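Local coordinates for protein BSU-2 beta-lactamase (Bacillus subtilis, PDB 6W5E) that probably hydrolyses beta-lactam antibiotics as a class D (serine) beta-lactamase of a Gram-positive bacterium, at residues 30-35 against 236-241; 51-54 against 59-62; 83-88 against 142-147; 136-141 against 153-158; 200-205 against 210-215. All coordinates share one frame; numbering follows the deposited sequence. Where two conformers were deposited one is given.

Interaction 1: 30-35 against 236-241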
# COMPACT_ATOMS: atom_id res chain seq x y z
N LYS A 30 -1.97 27.76 -5.21
CA LYS A 30 -2.38 26.63 -6.03
C LYS A 30 -1.71 25.30 -5.64
O LYS A 30 -2.34 24.30 -5.41
CB LYS A 30 -2.04 26.81 -7.52
CG LYS A 30 -1.56 28.13 -8.06
CD LYS A 30 -0.09 28.31 -8.41
CE LYS A 30 0.88 27.46 -7.66
NZ LYS A 30 1.19 27.91 -6.29
N HIS A 31 -0.40 25.36 -5.58
CA HIS A 31 0.39 24.16 -5.36
C HIS A 31 0.75 24.02 -3.89
O HIS A 31 1.26 24.96 -3.27
CB HIS A 31 1.67 24.22 -6.20
CG HIS A 31 2.51 22.99 -6.09
ND1 HIS A 31 2.43 21.96 -7.00
CD2 HIS A 31 3.43 22.62 -5.17
CE1 HIS A 31 3.27 21.00 -6.64
NE2 HIS A 31 3.89 21.38 -5.54
N LEU A 32 0.49 22.83 -3.33
CA LEU A 32 0.75 22.59 -1.92
C LEU A 32 2.25 22.45 -1.67
O LEU A 32 2.91 21.57 -2.25
CB LEU A 32 0.04 21.33 -1.44
CG LEU A 32 0.45 20.87 -0.04
CD1 LEU A 32 -0.05 21.85 1.01
CD2 LEU A 32 -0.10 19.48 0.24
N ASN A 33 2.76 23.36 -0.92
CA ASN A 33 4.16 23.29 -0.43
C ASN A 33 4.22 22.42 0.95
O ASN A 33 3.78 22.82 2.09
CB ASN A 33 4.64 24.71 -0.14
CG ASN A 33 6.06 24.78 0.36
OD1 ASN A 33 6.62 23.83 0.80
ND2 ASN A 33 6.63 25.96 0.30
N VAL A 34 4.80 21.23 0.83
CA VAL A 34 4.72 20.30 1.95
C VAL A 34 5.59 20.73 3.12
O VAL A 34 5.39 20.24 4.24
CB VAL A 34 4.99 18.84 1.54
CG1 VAL A 34 4.06 18.43 0.42
CG2 VAL A 34 6.46 18.64 1.16
N SER A 35 6.54 21.63 2.91
CA SER A 35 7.37 22.11 4.00
C SER A 35 6.62 23.03 4.95
O SER A 35 7.17 23.40 5.99
CB SER A 35 8.62 22.79 3.45
OG SER A 35 8.30 24.06 2.92
N GLY A 236 -0.19 18.72 -9.52
CA GLY A 236 0.89 17.83 -9.13
C GLY A 236 0.37 16.59 -8.42
O GLY A 236 -0.77 16.53 -7.95
N SER A 237 1.24 15.59 -8.35
CA SER A 237 0.94 14.33 -7.68
C SER A 237 1.79 14.21 -6.42
O SER A 237 2.87 14.80 -6.32
CB SER A 237 1.20 13.14 -8.61
OG SER A 237 0.24 13.12 -9.66
N TYR A 238 1.27 13.47 -5.44
CA TYR A 238 1.90 13.35 -4.14
C TYR A 238 1.83 11.90 -3.69
O TYR A 238 0.83 11.22 -3.94
CB TYR A 238 1.19 14.22 -3.10
CG TYR A 238 1.29 15.71 -3.37
CD1 TYR A 238 0.52 16.31 -4.35
CD2 TYR A 238 2.16 16.50 -2.63
CE1 TYR A 238 0.62 17.67 -4.61
CE2 TYR A 238 2.27 17.85 -2.87
CZ TYR A 238 1.51 18.43 -3.85
OH TYR A 238 1.62 19.78 -4.09
N VAL A 239 2.89 11.43 -3.03
CA VAL A 239 2.98 10.07 -2.50
C VAL A 239 2.84 10.15 -0.99
O VAL A 239 3.45 11.01 -0.35
CB VAL A 239 4.32 9.42 -2.89
CG1 VAL A 239 4.36 7.99 -2.38
CG2 VAL A 239 4.54 9.46 -4.42
N PHE A 240 2.02 9.27 -0.41
CA PHE A 240 1.79 9.31 1.03
C PHE A 240 1.95 7.93 1.67
O PHE A 240 1.68 6.89 1.05
CB PHE A 240 0.41 9.89 1.39
CG PHE A 240 -0.73 9.12 0.79
CD1 PHE A 240 -1.19 7.95 1.39
CD2 PHE A 240 -1.34 9.56 -0.37
CE1 PHE A 240 -2.21 7.21 0.82
CE2 PHE A 240 -2.38 8.83 -0.93
CZ PHE A 240 -2.82 7.66 -0.33
N VAL A 241 2.35 7.95 2.94
CA VAL A 241 2.37 6.77 3.80
C VAL A 241 1.90 7.18 5.18
O VAL A 241 2.45 8.11 5.78
CB VAL A 241 3.78 6.17 3.90
CG1 VAL A 241 3.87 5.14 5.02
CG2 VAL A 241 4.18 5.52 2.58
O HOH W 1 -0.47 20.92 -5.19
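Tyr-238 reaches out from the central antiparallel sheet of the class D beta-lactamase fold to meet His-31, Leu-32 and Val-34 of the N-terminal segment. It holds the loop before strand 48-54 against strand 236-244. The tight part lies around the phenol hydroxyl. Tyr-238 OH donates to Leu-32 O at 2.9 Å. The bond lies in the carbonyl plane and uses a lone pair, with a C=O...OH angle of 120°. The same hydroxyl sits over one face of the His-31 imidazole, displaced toward its rim. The two ring planes meet at 36°, their centroids 5.8 Å apart. His-31 has CG anti to its backbone N (chi1 -177°), and this brings the ring to the hydroxyl. Its NE2 is hydrogen-bonded to Asp-54 of the next strand, which probably helps fix the turn of the imidazole. Apolar groups close in beside the phenol. Leu-32 CB lies 4.0 Å from Tyr-238 CZ. Val-34 CG1 meets the ring edge at Tyr-238 CE2, 3.8 Å away. Leu-52 packs against Leu-32, Val-34 and Tyr-238 alike.

The outer side of the loop is looser. Asn-33 points away from the strand, and Ser-35 is exposed. These two make a local Asx turn, in which Asn-33 OD1 accepts from both Ser-35 OG and Ser-35 N, reached from one face of its amide. Back at the tight polar centre, a water bridges loop and hydroxyl. It accepts from Leu-32 N at 2.8 Å and donates to Tyr-238 OH at 2.6 Å.

Interaction 2: 51-54 against 59-62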
# COMPACT_ATOMS: atom_id res chain seq x y z
N ILE A 51 3.81 10.61 6.07
CA ILE A 51 4.82 11.07 5.12
C ILE A 51 4.12 11.51 3.85
O ILE A 51 3.27 10.78 3.33
CB ILE A 51 5.83 9.95 4.80
CG1 ILE A 51 6.45 9.39 6.08
CG2 ILE A 51 6.88 10.49 3.85
CD1 ILE A 51 6.92 7.98 5.94
N LEU A 52 4.48 12.69 3.35
CA LEU A 52 3.90 13.21 2.11
C LEU A 52 5.03 13.73 1.23
O LEU A 52 5.79 14.61 1.64
CB LEU A 52 2.88 14.32 2.38
CG LEU A 52 2.06 14.76 1.17
CD1 LEU A 52 1.20 13.60 0.65
CD2 LEU A 52 1.20 15.98 1.51
N HIS A 53 5.13 13.18 0.02
CA HIS A 53 6.16 13.56 -0.93
C HIS A 53 5.55 14.26 -2.13
O HIS A 53 4.68 13.70 -2.81
CB HIS A 53 6.96 12.35 -1.41
CG HIS A 53 8.02 12.70 -2.41
ND1 HIS A 53 9.25 13.20 -2.04
CD2 HIS A 53 8.02 12.67 -3.76
CE1 HIS A 53 9.97 13.44 -3.12
NE2 HIS A 53 9.25 13.13 -4.18
N ASP A 54 6.03 15.47 -2.41
CA ASP A 54 5.66 16.27 -3.58
C ASP A 54 6.50 15.81 -4.77
O ASP A 54 7.72 16.06 -4.80
CB ASP A 54 5.94 17.73 -3.24
CG ASP A 54 5.48 18.71 -4.31
OD1 ASP A 54 5.46 18.36 -5.51
OD2 ASP A 54 5.21 19.88 -3.94
N GLN A 59 10.12 17.16 -2.65
CA GLN A 59 10.15 17.59 -1.26
C GLN A 59 9.33 16.58 -0.45
O GLN A 59 8.32 16.08 -0.94
CB GLN A 59 9.52 18.99 -1.11
CG GLN A 59 10.31 20.10 -1.78
CD GLN A 59 11.51 20.52 -0.96
OE1 GLN A 59 12.63 20.08 -1.20
NE2 GLN A 59 11.28 21.39 0.03
N THR A 60 9.78 16.28 0.77
CA THR A 60 9.12 15.29 1.62
C THR A 60 8.86 15.88 2.99
O THR A 60 9.79 16.38 3.64
CB THR A 60 9.98 14.03 1.75
OG1 THR A 60 10.31 13.54 0.45
CG2 THR A 60 9.22 12.96 2.53
N PHE A 61 7.61 15.80 3.44
CA PHE A 61 7.20 16.14 4.80
C PHE A 61 7.04 14.85 5.60
O PHE A 61 6.45 13.88 5.12
CB PHE A 61 5.87 16.89 4.78
CG PHE A 61 5.24 17.06 6.13
CD1 PHE A 61 5.71 18.04 6.99
CD2 PHE A 61 4.19 16.26 6.54
CE1 PHE A 61 5.14 18.21 8.24
CE2 PHE A 61 3.61 16.43 7.79
CZ PHE A 61 4.09 17.40 8.64
N VAL A 62 7.56 14.85 6.83
CA VAL A 62 7.49 13.69 7.72
C VAL A 62 7.03 14.15 9.09
O VAL A 62 7.72 14.94 9.75
CB VAL A 62 8.84 12.97 7.84
CG1 VAL A 62 8.72 11.76 8.77
CG2 VAL A 62 9.36 12.54 6.48
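His-53 ND1 and Thr-60 OG1 are joined by a short, nearly straight hydrogen bond of 2.7 Å. Either atom could be the donor. The hydroxyl arrives at the edge of the imidazole, near the ring plane. Two torsions bring the pair together. His-53 CG is anti to the backbone N (chi1 179°), while Thr-60 places OG1 beside its own N and CG2 anti to it. That CG2 methyl meets Ile-51 CG2 at 3.6 Å, the two side chains crossing at a slant. The branch methyls Ile-51 CG2 and Val-62 CG2 follow at 4.2 Å. Ile-51, His-53, Thr-60 and Val-62 thus share one face of the sheet. Helix 172-184 covers part of it, through Pro-172, Glu-176 and Glu-180.

The two strands form the first beta hairpin of the chain, at one margin of the antiparallel sheet. They run at 167° to each other. Leu-52 with Phe-61 and Asp-54 with Gln-59 are hydrogen-bonded pairs. Leu-52 N donates to Phe-61 O at 2.9 Å, and Phe-61 N returns a bond to Leu-52 O at 2.8 Å. Asp-54 N donates to Gln-59 O at 2.8 Å. The return bond from Gln-59 N to Asp-54 O is weak, at 3.4 Å. Leu-52, Asp-54, Gln-59 and Phe-61 occupy the other face, though the end of Gln-59 leads away. There Leu-52 packs on Met-37 and Phe-240. The Asp-54 carboxylate has two partners: OD1 accepts from Lys-57 N in the turn, and OD2 is taken up by His-31.

Interaction 3: 83-88 against 142-147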
# COMPACT_ATOMS: atom_id res chain seq x y z
N ALA A 83 1.13 -8.06 -6.41
CA ALA A 83 0.45 -7.89 -7.69
C ALA A 83 1.44 -7.53 -8.80
O ALA A 83 1.36 -8.08 -9.90
CB ALA A 83 -0.63 -6.82 -7.57
N LEU A 84 2.37 -6.61 -8.53
CA LEU A 84 3.37 -6.25 -9.54
C LEU A 84 4.18 -7.47 -9.96
O LEU A 84 4.32 -7.74 -11.16
CB LEU A 84 4.29 -5.15 -9.00
CG LEU A 84 3.67 -3.76 -8.86
CD1 LEU A 84 4.51 -2.91 -7.92
CD2 LEU A 84 3.53 -3.09 -10.23
N ILE A 85 4.74 -8.20 -9.00
CA ILE A 85 5.54 -9.38 -9.33
C ILE A 85 4.68 -10.41 -10.05
O ILE A 85 5.09 -10.98 -11.07
CB ILE A 85 6.17 -9.99 -8.07
CG1 ILE A 85 7.14 -9.00 -7.41
CG2 ILE A 85 6.87 -11.30 -8.40
CD1 ILE A 85 7.52 -9.42 -6.00
N GLY A 86 3.48 -10.66 -9.53
CA GLY A 86 2.64 -11.71 -10.07
C GLY A 86 2.26 -11.46 -11.51
O GLY A 86 2.28 -12.37 -12.34
N LEU A 87 1.92 -10.21 -11.84
CA LEU A 87 1.62 -9.87 -13.23
C LEU A 87 2.88 -9.95 -14.09
O LEU A 87 2.84 -10.49 -15.21
CB LEU A 87 1.03 -8.47 -13.31
CG LEU A 87 -0.39 -8.34 -12.76
CD1 LEU A 87 -0.75 -6.87 -12.48
CD2 LEU A 87 -1.40 -8.99 -13.70
N GLN A 88 4.01 -9.45 -13.57
CA GLN A 88 5.24 -9.42 -14.37
C GLN A 88 5.69 -10.82 -14.74
O GLN A 88 6.12 -11.05 -15.88
CB GLN A 88 6.34 -8.69 -13.60
CG GLN A 88 7.61 -8.47 -14.40
CD GLN A 88 7.42 -7.53 -15.58
OE1 GLN A 88 6.59 -6.62 -15.54
NE2 GLN A 88 8.20 -7.73 -16.63
N LYS A 142 12.30 -13.88 -3.39
CA LYS A 142 13.51 -13.36 -2.77
C LYS A 142 14.29 -12.46 -3.73
O LYS A 142 14.72 -11.36 -3.36
CB LYS A 142 14.38 -14.51 -2.26
CG LYS A 142 15.59 -14.08 -1.46
CD LYS A 142 15.19 -13.38 -0.17
CE LYS A 142 16.35 -13.27 0.80
NZ LYS A 142 16.02 -12.41 1.97
N THR A 143 14.48 -12.92 -4.97
CA THR A 143 15.18 -12.10 -5.96
C THR A 143 14.45 -10.77 -6.18
O THR A 143 15.08 -9.71 -6.19
CB THR A 143 15.30 -12.87 -7.27
OG1 THR A 143 16.11 -14.03 -7.07
CG2 THR A 143 15.94 -12.00 -8.36
N TRP A 144 13.13 -10.82 -6.32
CA TRP A 144 12.38 -9.59 -6.56
C TRP A 144 12.45 -8.63 -5.37
O TRP A 144 12.55 -7.42 -5.56
CB TRP A 144 10.93 -9.92 -6.91
CG TRP A 144 10.74 -10.21 -8.37
CD1 TRP A 144 10.57 -11.43 -8.96
CD2 TRP A 144 10.74 -9.24 -9.42
NE1 TRP A 144 10.46 -11.27 -10.33
CE2 TRP A 144 10.55 -9.94 -10.63
CE3 TRP A 144 10.86 -7.85 -9.45
CZ2 TRP A 144 10.49 -9.29 -11.86
CZ3 TRP A 144 10.81 -7.21 -10.68
CH2 TRP A 144 10.62 -7.93 -11.87
N LEU A 145 12.39 -9.14 -4.14
CA LEU A 145 12.46 -8.23 -3.00
C LEU A 145 13.82 -7.55 -2.90
O LEU A 145 13.90 -6.42 -2.39
CB LEU A 145 12.09 -8.95 -1.70
CG LEU A 145 10.63 -9.41 -1.58
CD1 LEU A 145 10.28 -9.69 -0.13
CD2 LEU A 145 9.65 -8.42 -2.18
N HIS A 146 14.89 -8.19 -3.37
CA HIS A 146 16.16 -7.47 -3.41
C HIS A 146 16.18 -6.44 -4.54
O HIS A 146 16.68 -5.33 -4.35
CB HIS A 146 17.37 -8.40 -3.49
CG HIS A 146 18.65 -7.75 -3.06
ND1 HIS A 146 18.82 -7.21 -1.80
CD2 HIS A 146 19.82 -7.52 -3.72
CE1 HIS A 146 20.03 -6.70 -1.70
NE2 HIS A 146 20.66 -6.87 -2.85
N THR A 147 15.63 -6.79 -5.70
CA THR A 147 15.49 -5.82 -6.78
C THR A 147 14.74 -4.58 -6.31
O THR A 147 15.09 -3.45 -6.67
CB THR A 147 14.78 -6.47 -7.98
OG1 THR A 147 15.69 -7.35 -8.65
CG2 THR A 147 14.28 -5.43 -8.98
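Ile-85 lies over one face of the Trp-144 indole. Its branches divide the work. CG2 stands above the five-membered ring, 4.0 Å from the centroid and 21° off the ring normal, which makes a CH-pi contact. CG1 lies above the same plane, nearer the rim, and its closest ring atom is Trp-144 CG at 3.9 Å. CD1 runs back toward the base of the tryptophan and touches Trp-144 CB at 3.6 Å. The side chains pass each other in opposite directions, so the isoleucine overlaps the inner half of the indole and the first carbon of its stem.

Gln-88 meets the benzo end. Its chain crosses the tryptophan at about a right angle. Gln-88 CG approaches the benzo ring obliquely, 3.9 Å from Trp-144 CZ2. CG is anti to the backbone N (chi1 -174°) and the chain bends at the next bond, which turns the amide off the ring and leaves aliphatic carbon to make the touch. Gln-88 OE1 is bonded to Asp-190 N. Phe-189, next to it, also meets the indole, with the ring planes about 10° apart. Leu-145 adds a loose contact, its CD2 lying 4.5 Å from Ile-85 CD1.

The helix axes stay far apart, 11.3 Å at closest approach, and cross at 121°. The large indole spans the gap. This is apolar packing between two helices of the helical region of a class D beta-lactamase: helix 81-88, which follows the carboxylated Lys-79, and helix 138-147.

Interaction 4: 136-141 against 153-158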
# COMPACT_ATOMS: atom_id res chain seq x y z
N ILE A 136 4.25 -17.60 -7.15
CA ILE A 136 5.50 -16.88 -7.37
C ILE A 136 6.67 -17.71 -6.86
O ILE A 136 7.66 -17.94 -7.57
CB ILE A 136 5.45 -15.49 -6.72
CG1 ILE A 136 4.44 -14.59 -7.46
CG2 ILE A 136 6.83 -14.85 -6.71
CD1 ILE A 136 4.16 -13.28 -6.75
N GLY A 137 6.56 -18.21 -5.64
CA GLY A 137 7.55 -19.13 -5.10
C GLY A 137 8.68 -18.41 -4.39
O GLY A 137 9.02 -17.27 -4.70
N GLU A 138 9.28 -19.12 -3.44
CA GLU A 138 10.29 -18.54 -2.55
C GLU A 138 11.44 -17.90 -3.31
O GLU A 138 11.80 -16.74 -3.04
CB GLU A 138 10.83 -19.65 -1.64
CG GLU A 138 11.93 -19.23 -0.68
CD GLU A 138 11.37 -18.81 0.66
OE1 GLU A 138 10.13 -18.77 0.79
OE2 GLU A 138 12.17 -18.53 1.57
N GLU A 139 12.04 -18.63 -4.24
CA GLU A 139 13.25 -18.12 -4.90
C GLU A 139 12.95 -16.88 -5.74
O GLU A 139 13.74 -15.93 -5.75
CB GLU A 139 13.88 -19.22 -5.75
CG GLU A 139 14.19 -20.50 -4.98
CD GLU A 139 13.15 -21.60 -5.18
OE1 GLU A 139 11.94 -21.37 -4.88
OE2 GLU A 139 13.55 -22.70 -5.63
N ARG A 140 11.83 -16.88 -6.46
CA ARG A 140 11.48 -15.72 -7.26
C ARG A 140 11.14 -14.53 -6.36
O ARG A 140 11.56 -13.40 -6.64
CB ARG A 140 10.30 -16.05 -8.18
CG ARG A 140 10.66 -17.03 -9.26
CD ARG A 140 9.76 -16.90 -10.46
NE ARG A 140 8.40 -17.37 -10.19
CZ ARG A 140 7.50 -17.58 -11.14
NH1 ARG A 140 7.82 -17.35 -12.41
NH2 ARG A 140 6.29 -18.01 -10.83
N MET A 141 10.40 -14.78 -5.28
CA MET A 141 10.07 -13.70 -4.36
C MET A 141 11.33 -13.06 -3.79
O MET A 141 11.43 -11.83 -3.71
CB MET A 141 9.18 -14.23 -3.24
CG MET A 141 8.55 -13.14 -2.39
SD MET A 141 7.24 -12.23 -3.25
CE MET A 141 5.93 -13.44 -3.24
N GLU A 153 13.55 -7.61 3.66
CA GLU A 153 13.50 -8.66 2.64
C GLU A 153 13.40 -10.06 3.23
O GLU A 153 13.72 -11.04 2.55
CB GLU A 153 14.68 -8.54 1.65
CG GLU A 153 14.89 -7.12 1.13
CD GLU A 153 16.09 -7.00 0.21
OE1 GLU A 153 16.59 -8.05 -0.25
OE2 GLU A 153 16.52 -5.86 -0.06
N ASP A 154 12.94 -10.20 4.47
CA ASP A 154 12.97 -11.48 5.18
C ASP A 154 11.66 -12.22 4.94
O ASP A 154 10.61 -11.83 5.48
CB ASP A 154 13.21 -11.23 6.66
CG ASP A 154 13.48 -12.52 7.43
OD1 ASP A 154 13.11 -13.60 6.93
OD2 ASP A 154 14.05 -12.43 8.53
N ILE A 155 11.71 -13.29 4.15
CA ILE A 155 10.53 -14.09 3.84
C ILE A 155 10.54 -15.44 4.57
O ILE A 155 9.78 -16.34 4.22
CB ILE A 155 10.29 -14.24 2.33
CG1 ILE A 155 11.41 -15.03 1.64
CG2 ILE A 155 10.17 -12.87 1.68
CD1 ILE A 155 11.11 -15.42 0.18
N SER A 156 11.37 -15.57 5.61
CA SER A 156 11.47 -16.83 6.34
C SER A 156 10.18 -17.21 7.05
O SER A 156 10.03 -18.37 7.44
CB SER A 156 12.65 -16.78 7.30
OG SER A 156 12.39 -15.89 8.38
N GLY A 157 9.25 -16.27 7.23
CA GLY A 157 7.96 -16.61 7.81
C GLY A 157 7.10 -17.53 6.95
O GLY A 157 6.05 -17.97 7.41
N GLY A 158 7.53 -17.82 5.73
CA GLY A 158 6.81 -18.74 4.87
C GLY A 158 6.22 -18.01 3.67
O GLY A 158 5.78 -16.86 3.76
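Glu-138 and Met-141 of the first segment both touch Ile-155 of the loop 153-158. Ahead of them, Ile-136 is the last residue of helix 126-136. Its side chain turns to Asn-82 and Ile-85 of helix 81-88. Gly-137 breaks the helix with a positive phi of 89° and stands at the N-cap position of the next one. Its O accepts from Met-141 N at 2.9 Å. Glu-138 opens the new helix. CG is anti to the backbone N, and a bend at the next bond lays the carboxylate along Ile-155. The two side chains run past each other in opposite directions. Ile-155 CD1 lies 3.4 Å from Glu-138 CD, with both carboxylate oxygens close by. This is a contact of van der Waals kind. Glu-139 points away from the loop. Arg-140 does so too, and folds back on the helix break: its NE donates to Ile-136 O at 2.8 Å, almost straight (177°), in the carbonyl plane and on a lone pair. NH2 bonds to Asp-135 O. Met-141 brings CB to 4.1 Å from Ile-155 CD1, then bends away toward Asn-82 and Ile-85. Phe-162 touches both Met-141 and Ile-155.

The loop has its own order. Asp-154 OD1 accepts from Ser-156 N and Ser-156 OG, an Asx turn, and Ile-155 to Gly-158 is a type I turn. Ser-167 OG ties to Asp-154 O and Gly-157 N. Asn-152, just before the loop segment, ends the YGN motif of class D enzymes, so the segment probably belongs to their omega-loop region.

Interaction 5: 200-205 against 210-215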
# COMPACT_ATOMS: atom_id res chain seq x y z
N MET A 200 -5.87 -0.89 -9.99
CA MET A 200 -6.42 -1.69 -8.90
C MET A 200 -6.37 -0.96 -7.56
O MET A 200 -7.13 -1.32 -6.66
CB MET A 200 -5.67 -3.02 -8.76
CG MET A 200 -5.83 -3.94 -9.97
SD MET A 200 -5.16 -5.60 -9.71
CE MET A 200 -3.42 -5.31 -9.64
N MET A 201 -5.49 0.02 -7.41
CA MET A 201 -5.37 0.81 -6.19
C MET A 201 -6.32 2.00 -6.13
O MET A 201 -6.38 2.67 -5.10
CB MET A 201 -3.93 1.32 -6.05
CG MET A 201 -2.90 0.24 -5.82
SD MET A 201 -1.21 0.89 -5.91
CE MET A 201 -1.15 1.88 -4.42
N ILE A 202 -7.08 2.28 -7.20
CA ILE A 202 -7.93 3.47 -7.18
C ILE A 202 -8.97 3.34 -6.09
O ILE A 202 -9.71 2.34 -6.02
CB ILE A 202 -8.59 3.70 -8.55
CG1 ILE A 202 -7.54 4.14 -9.57
CG2 ILE A 202 -9.68 4.75 -8.43
CD1 ILE A 202 -8.05 4.20 -11.01
N GLN A 203 -9.04 4.35 -5.22
CA GLN A 203 -10.05 4.44 -4.17
C GLN A 203 -11.16 5.42 -4.51
O GLN A 203 -12.32 5.17 -4.18
CB GLN A 203 -9.39 4.88 -2.86
CG GLN A 203 -8.24 4.00 -2.42
CD GLN A 203 -8.70 2.75 -1.70
OE1 GLN A 203 -9.20 2.82 -0.58
NE2 GLN A 203 -8.54 1.59 -2.33
N GLU A 204 -10.83 6.52 -5.18
CA GLU A 204 -11.78 7.56 -5.55
C GLU A 204 -11.31 8.21 -6.84
O GLU A 204 -10.14 8.60 -6.93
CB GLU A 204 -11.81 8.68 -4.50
CG GLU A 204 -12.27 8.32 -3.11
CD GLU A 204 -12.72 9.55 -2.34
OE1 GLU A 204 -13.92 9.90 -2.43
OE2 GLU A 204 -11.88 10.18 -1.66
N GLU A 205 -12.22 8.38 -7.80
CA GLU A 205 -11.96 9.16 -9.01
C GLU A 205 -12.91 10.35 -8.99
O GLU A 205 -14.09 10.21 -9.33
CB GLU A 205 -12.17 8.33 -10.28
CG GLU A 205 -10.96 7.55 -10.74
CD GLU A 205 -11.11 7.08 -12.17
OE1 GLU A 205 -11.46 5.90 -12.39
OE2 GLU A 205 -10.88 7.89 -13.09
N THR A 210 -7.50 11.93 -8.41
CA THR A 210 -7.65 10.48 -8.27
C THR A 210 -6.84 10.05 -7.06
O THR A 210 -5.64 10.36 -6.98
CB THR A 210 -7.17 9.72 -9.52
OG1 THR A 210 -7.88 10.20 -10.67
CG2 THR A 210 -7.45 8.23 -9.37
N LEU A 211 -7.49 9.36 -6.13
CA LEU A 211 -6.83 8.85 -4.93
C LEU A 211 -6.53 7.37 -5.14
O LEU A 211 -7.44 6.58 -5.44
CB LEU A 211 -7.71 9.05 -3.70
CG LEU A 211 -7.17 8.44 -2.41
CD1 LEU A 211 -5.88 9.13 -1.98
CD2 LEU A 211 -8.22 8.53 -1.31
N TYR A 212 -5.26 6.99 -4.99
CA TYR A 212 -4.82 5.61 -5.07
C TYR A 212 -4.30 5.19 -3.70
O TYR A 212 -3.55 5.94 -3.07
CB TYR A 212 -3.64 5.46 -6.04
CG TYR A 212 -3.87 5.96 -7.45
CD1 TYR A 212 -3.75 7.31 -7.77
CD2 TYR A 212 -4.15 5.08 -8.48
CE1 TYR A 212 -3.94 7.76 -9.07
CE2 TYR A 212 -4.32 5.51 -9.79
CZ TYR A 212 -4.22 6.85 -10.07
OH TYR A 212 -4.40 7.29 -11.37
N GLY A 213 -4.65 3.99 -3.26
CA GLY A 213 -4.11 3.59 -1.98
C GLY A 213 -4.43 2.16 -1.63
O GLY A 213 -5.30 1.53 -2.23
N LYS A 214 -3.71 1.67 -0.62
CA LYS A 214 -3.91 0.33 -0.09
C LYS A 214 -3.81 0.38 1.43
O LYS A 214 -2.84 0.91 1.97
CB LYS A 214 -2.85 -0.63 -0.64
CG LYS A 214 -3.04 -2.08 -0.19
CD LYS A 214 -4.33 -2.67 -0.75
CE LYS A 214 -4.70 -3.97 -0.05
NZ LYS A 214 -5.51 -3.69 1.18
N THR A 215 -4.82 -0.18 2.12
CA THR A 215 -4.78 -0.33 3.56
C THR A 215 -4.02 -1.59 3.96
O THR A 215 -3.82 -2.52 3.17
CB THR A 215 -6.20 -0.43 4.13
OG1 THR A 215 -6.89 -1.50 3.47
CG2 THR A 215 -6.96 0.87 3.96
O HOH W 2 -7.66 8.59 -12.92
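The phenol of Tyr-212 is met obliquely by Ile-202, whose CG1 lies 3.5 Å from Tyr-212 CE2. With Tyr-212 CG anti to the carbonyl carbon (chi1 -56°), the two side chains lie side by side, pointing the same way. Phe-230 of the neighbouring strand also meets this ring, with planes at about 50°, and a nearby ethanediol probably comes from the crystallisation liquor. The second flat group is the Gln-203 amide. It stands beside the Gly-213 backbone, but its OE1 is bonded to Lys-252 NZ.

These groups flank a beta hairpin at an edge of the antiparallel sheet. Strand 209-217 carries the KTG motif of class D beta-lactamases, with Lys-214 and Thr-215. A classic beta bulge interrupts the ladder. Gln-203 N donates to Leu-211 O at 2.8 Å, and Glu-204 N adds a weak bond of 3.4 Å to that oxygen. In return, Leu-211 N donates to Glu-204 O at 2.9 Å. Before the bulge, Gly-213 N donates to Met-201 O at 2.8 Å. Met-201 packs its CB 4.2 Å from Tyr-212 CB, and its chain goes on to Val-80 and Met-121. Lys-214 NZ is tied to Thr-215 O and to Ser-124 OG. Glu-205 and Thr-210 lie alongside at the far end, with Glu-205 CG 3.8 Å from Thr-210 CG2. A water links the pair, 2.8 Å from Thr-210 OG1 and weakly bound to Glu-205 OE2.

Interactions 1, 2 and 5 belong to the central sheet. Interactions 1 and 2 meet through neighbouring strands 236-244 and 48-54, their centres 7 Å apart, joined by the Val-239 O to His-53 N backbone bond. Interaction 5 lies at the other margin; Phe-240 of 236-241 packs on Tyr-212 O, with CZ 3.3 Å away. Interactions 3 and 4 share helix 138-147, with centres 10 Å apart; Lys-142 NZ and His-146 ND1 both bond to Glu-153. Ala-83 CB meets Met-200 CE at 3.8 Å, linking interaction 3 to interaction 5. Interaction 5 carries the KTG motif, where Lys-214 touches Ser-76, so it borders the probable active site. A malonate hydrogen-bonded to Thr-215 OG1 is probably from the crystallisation liquor.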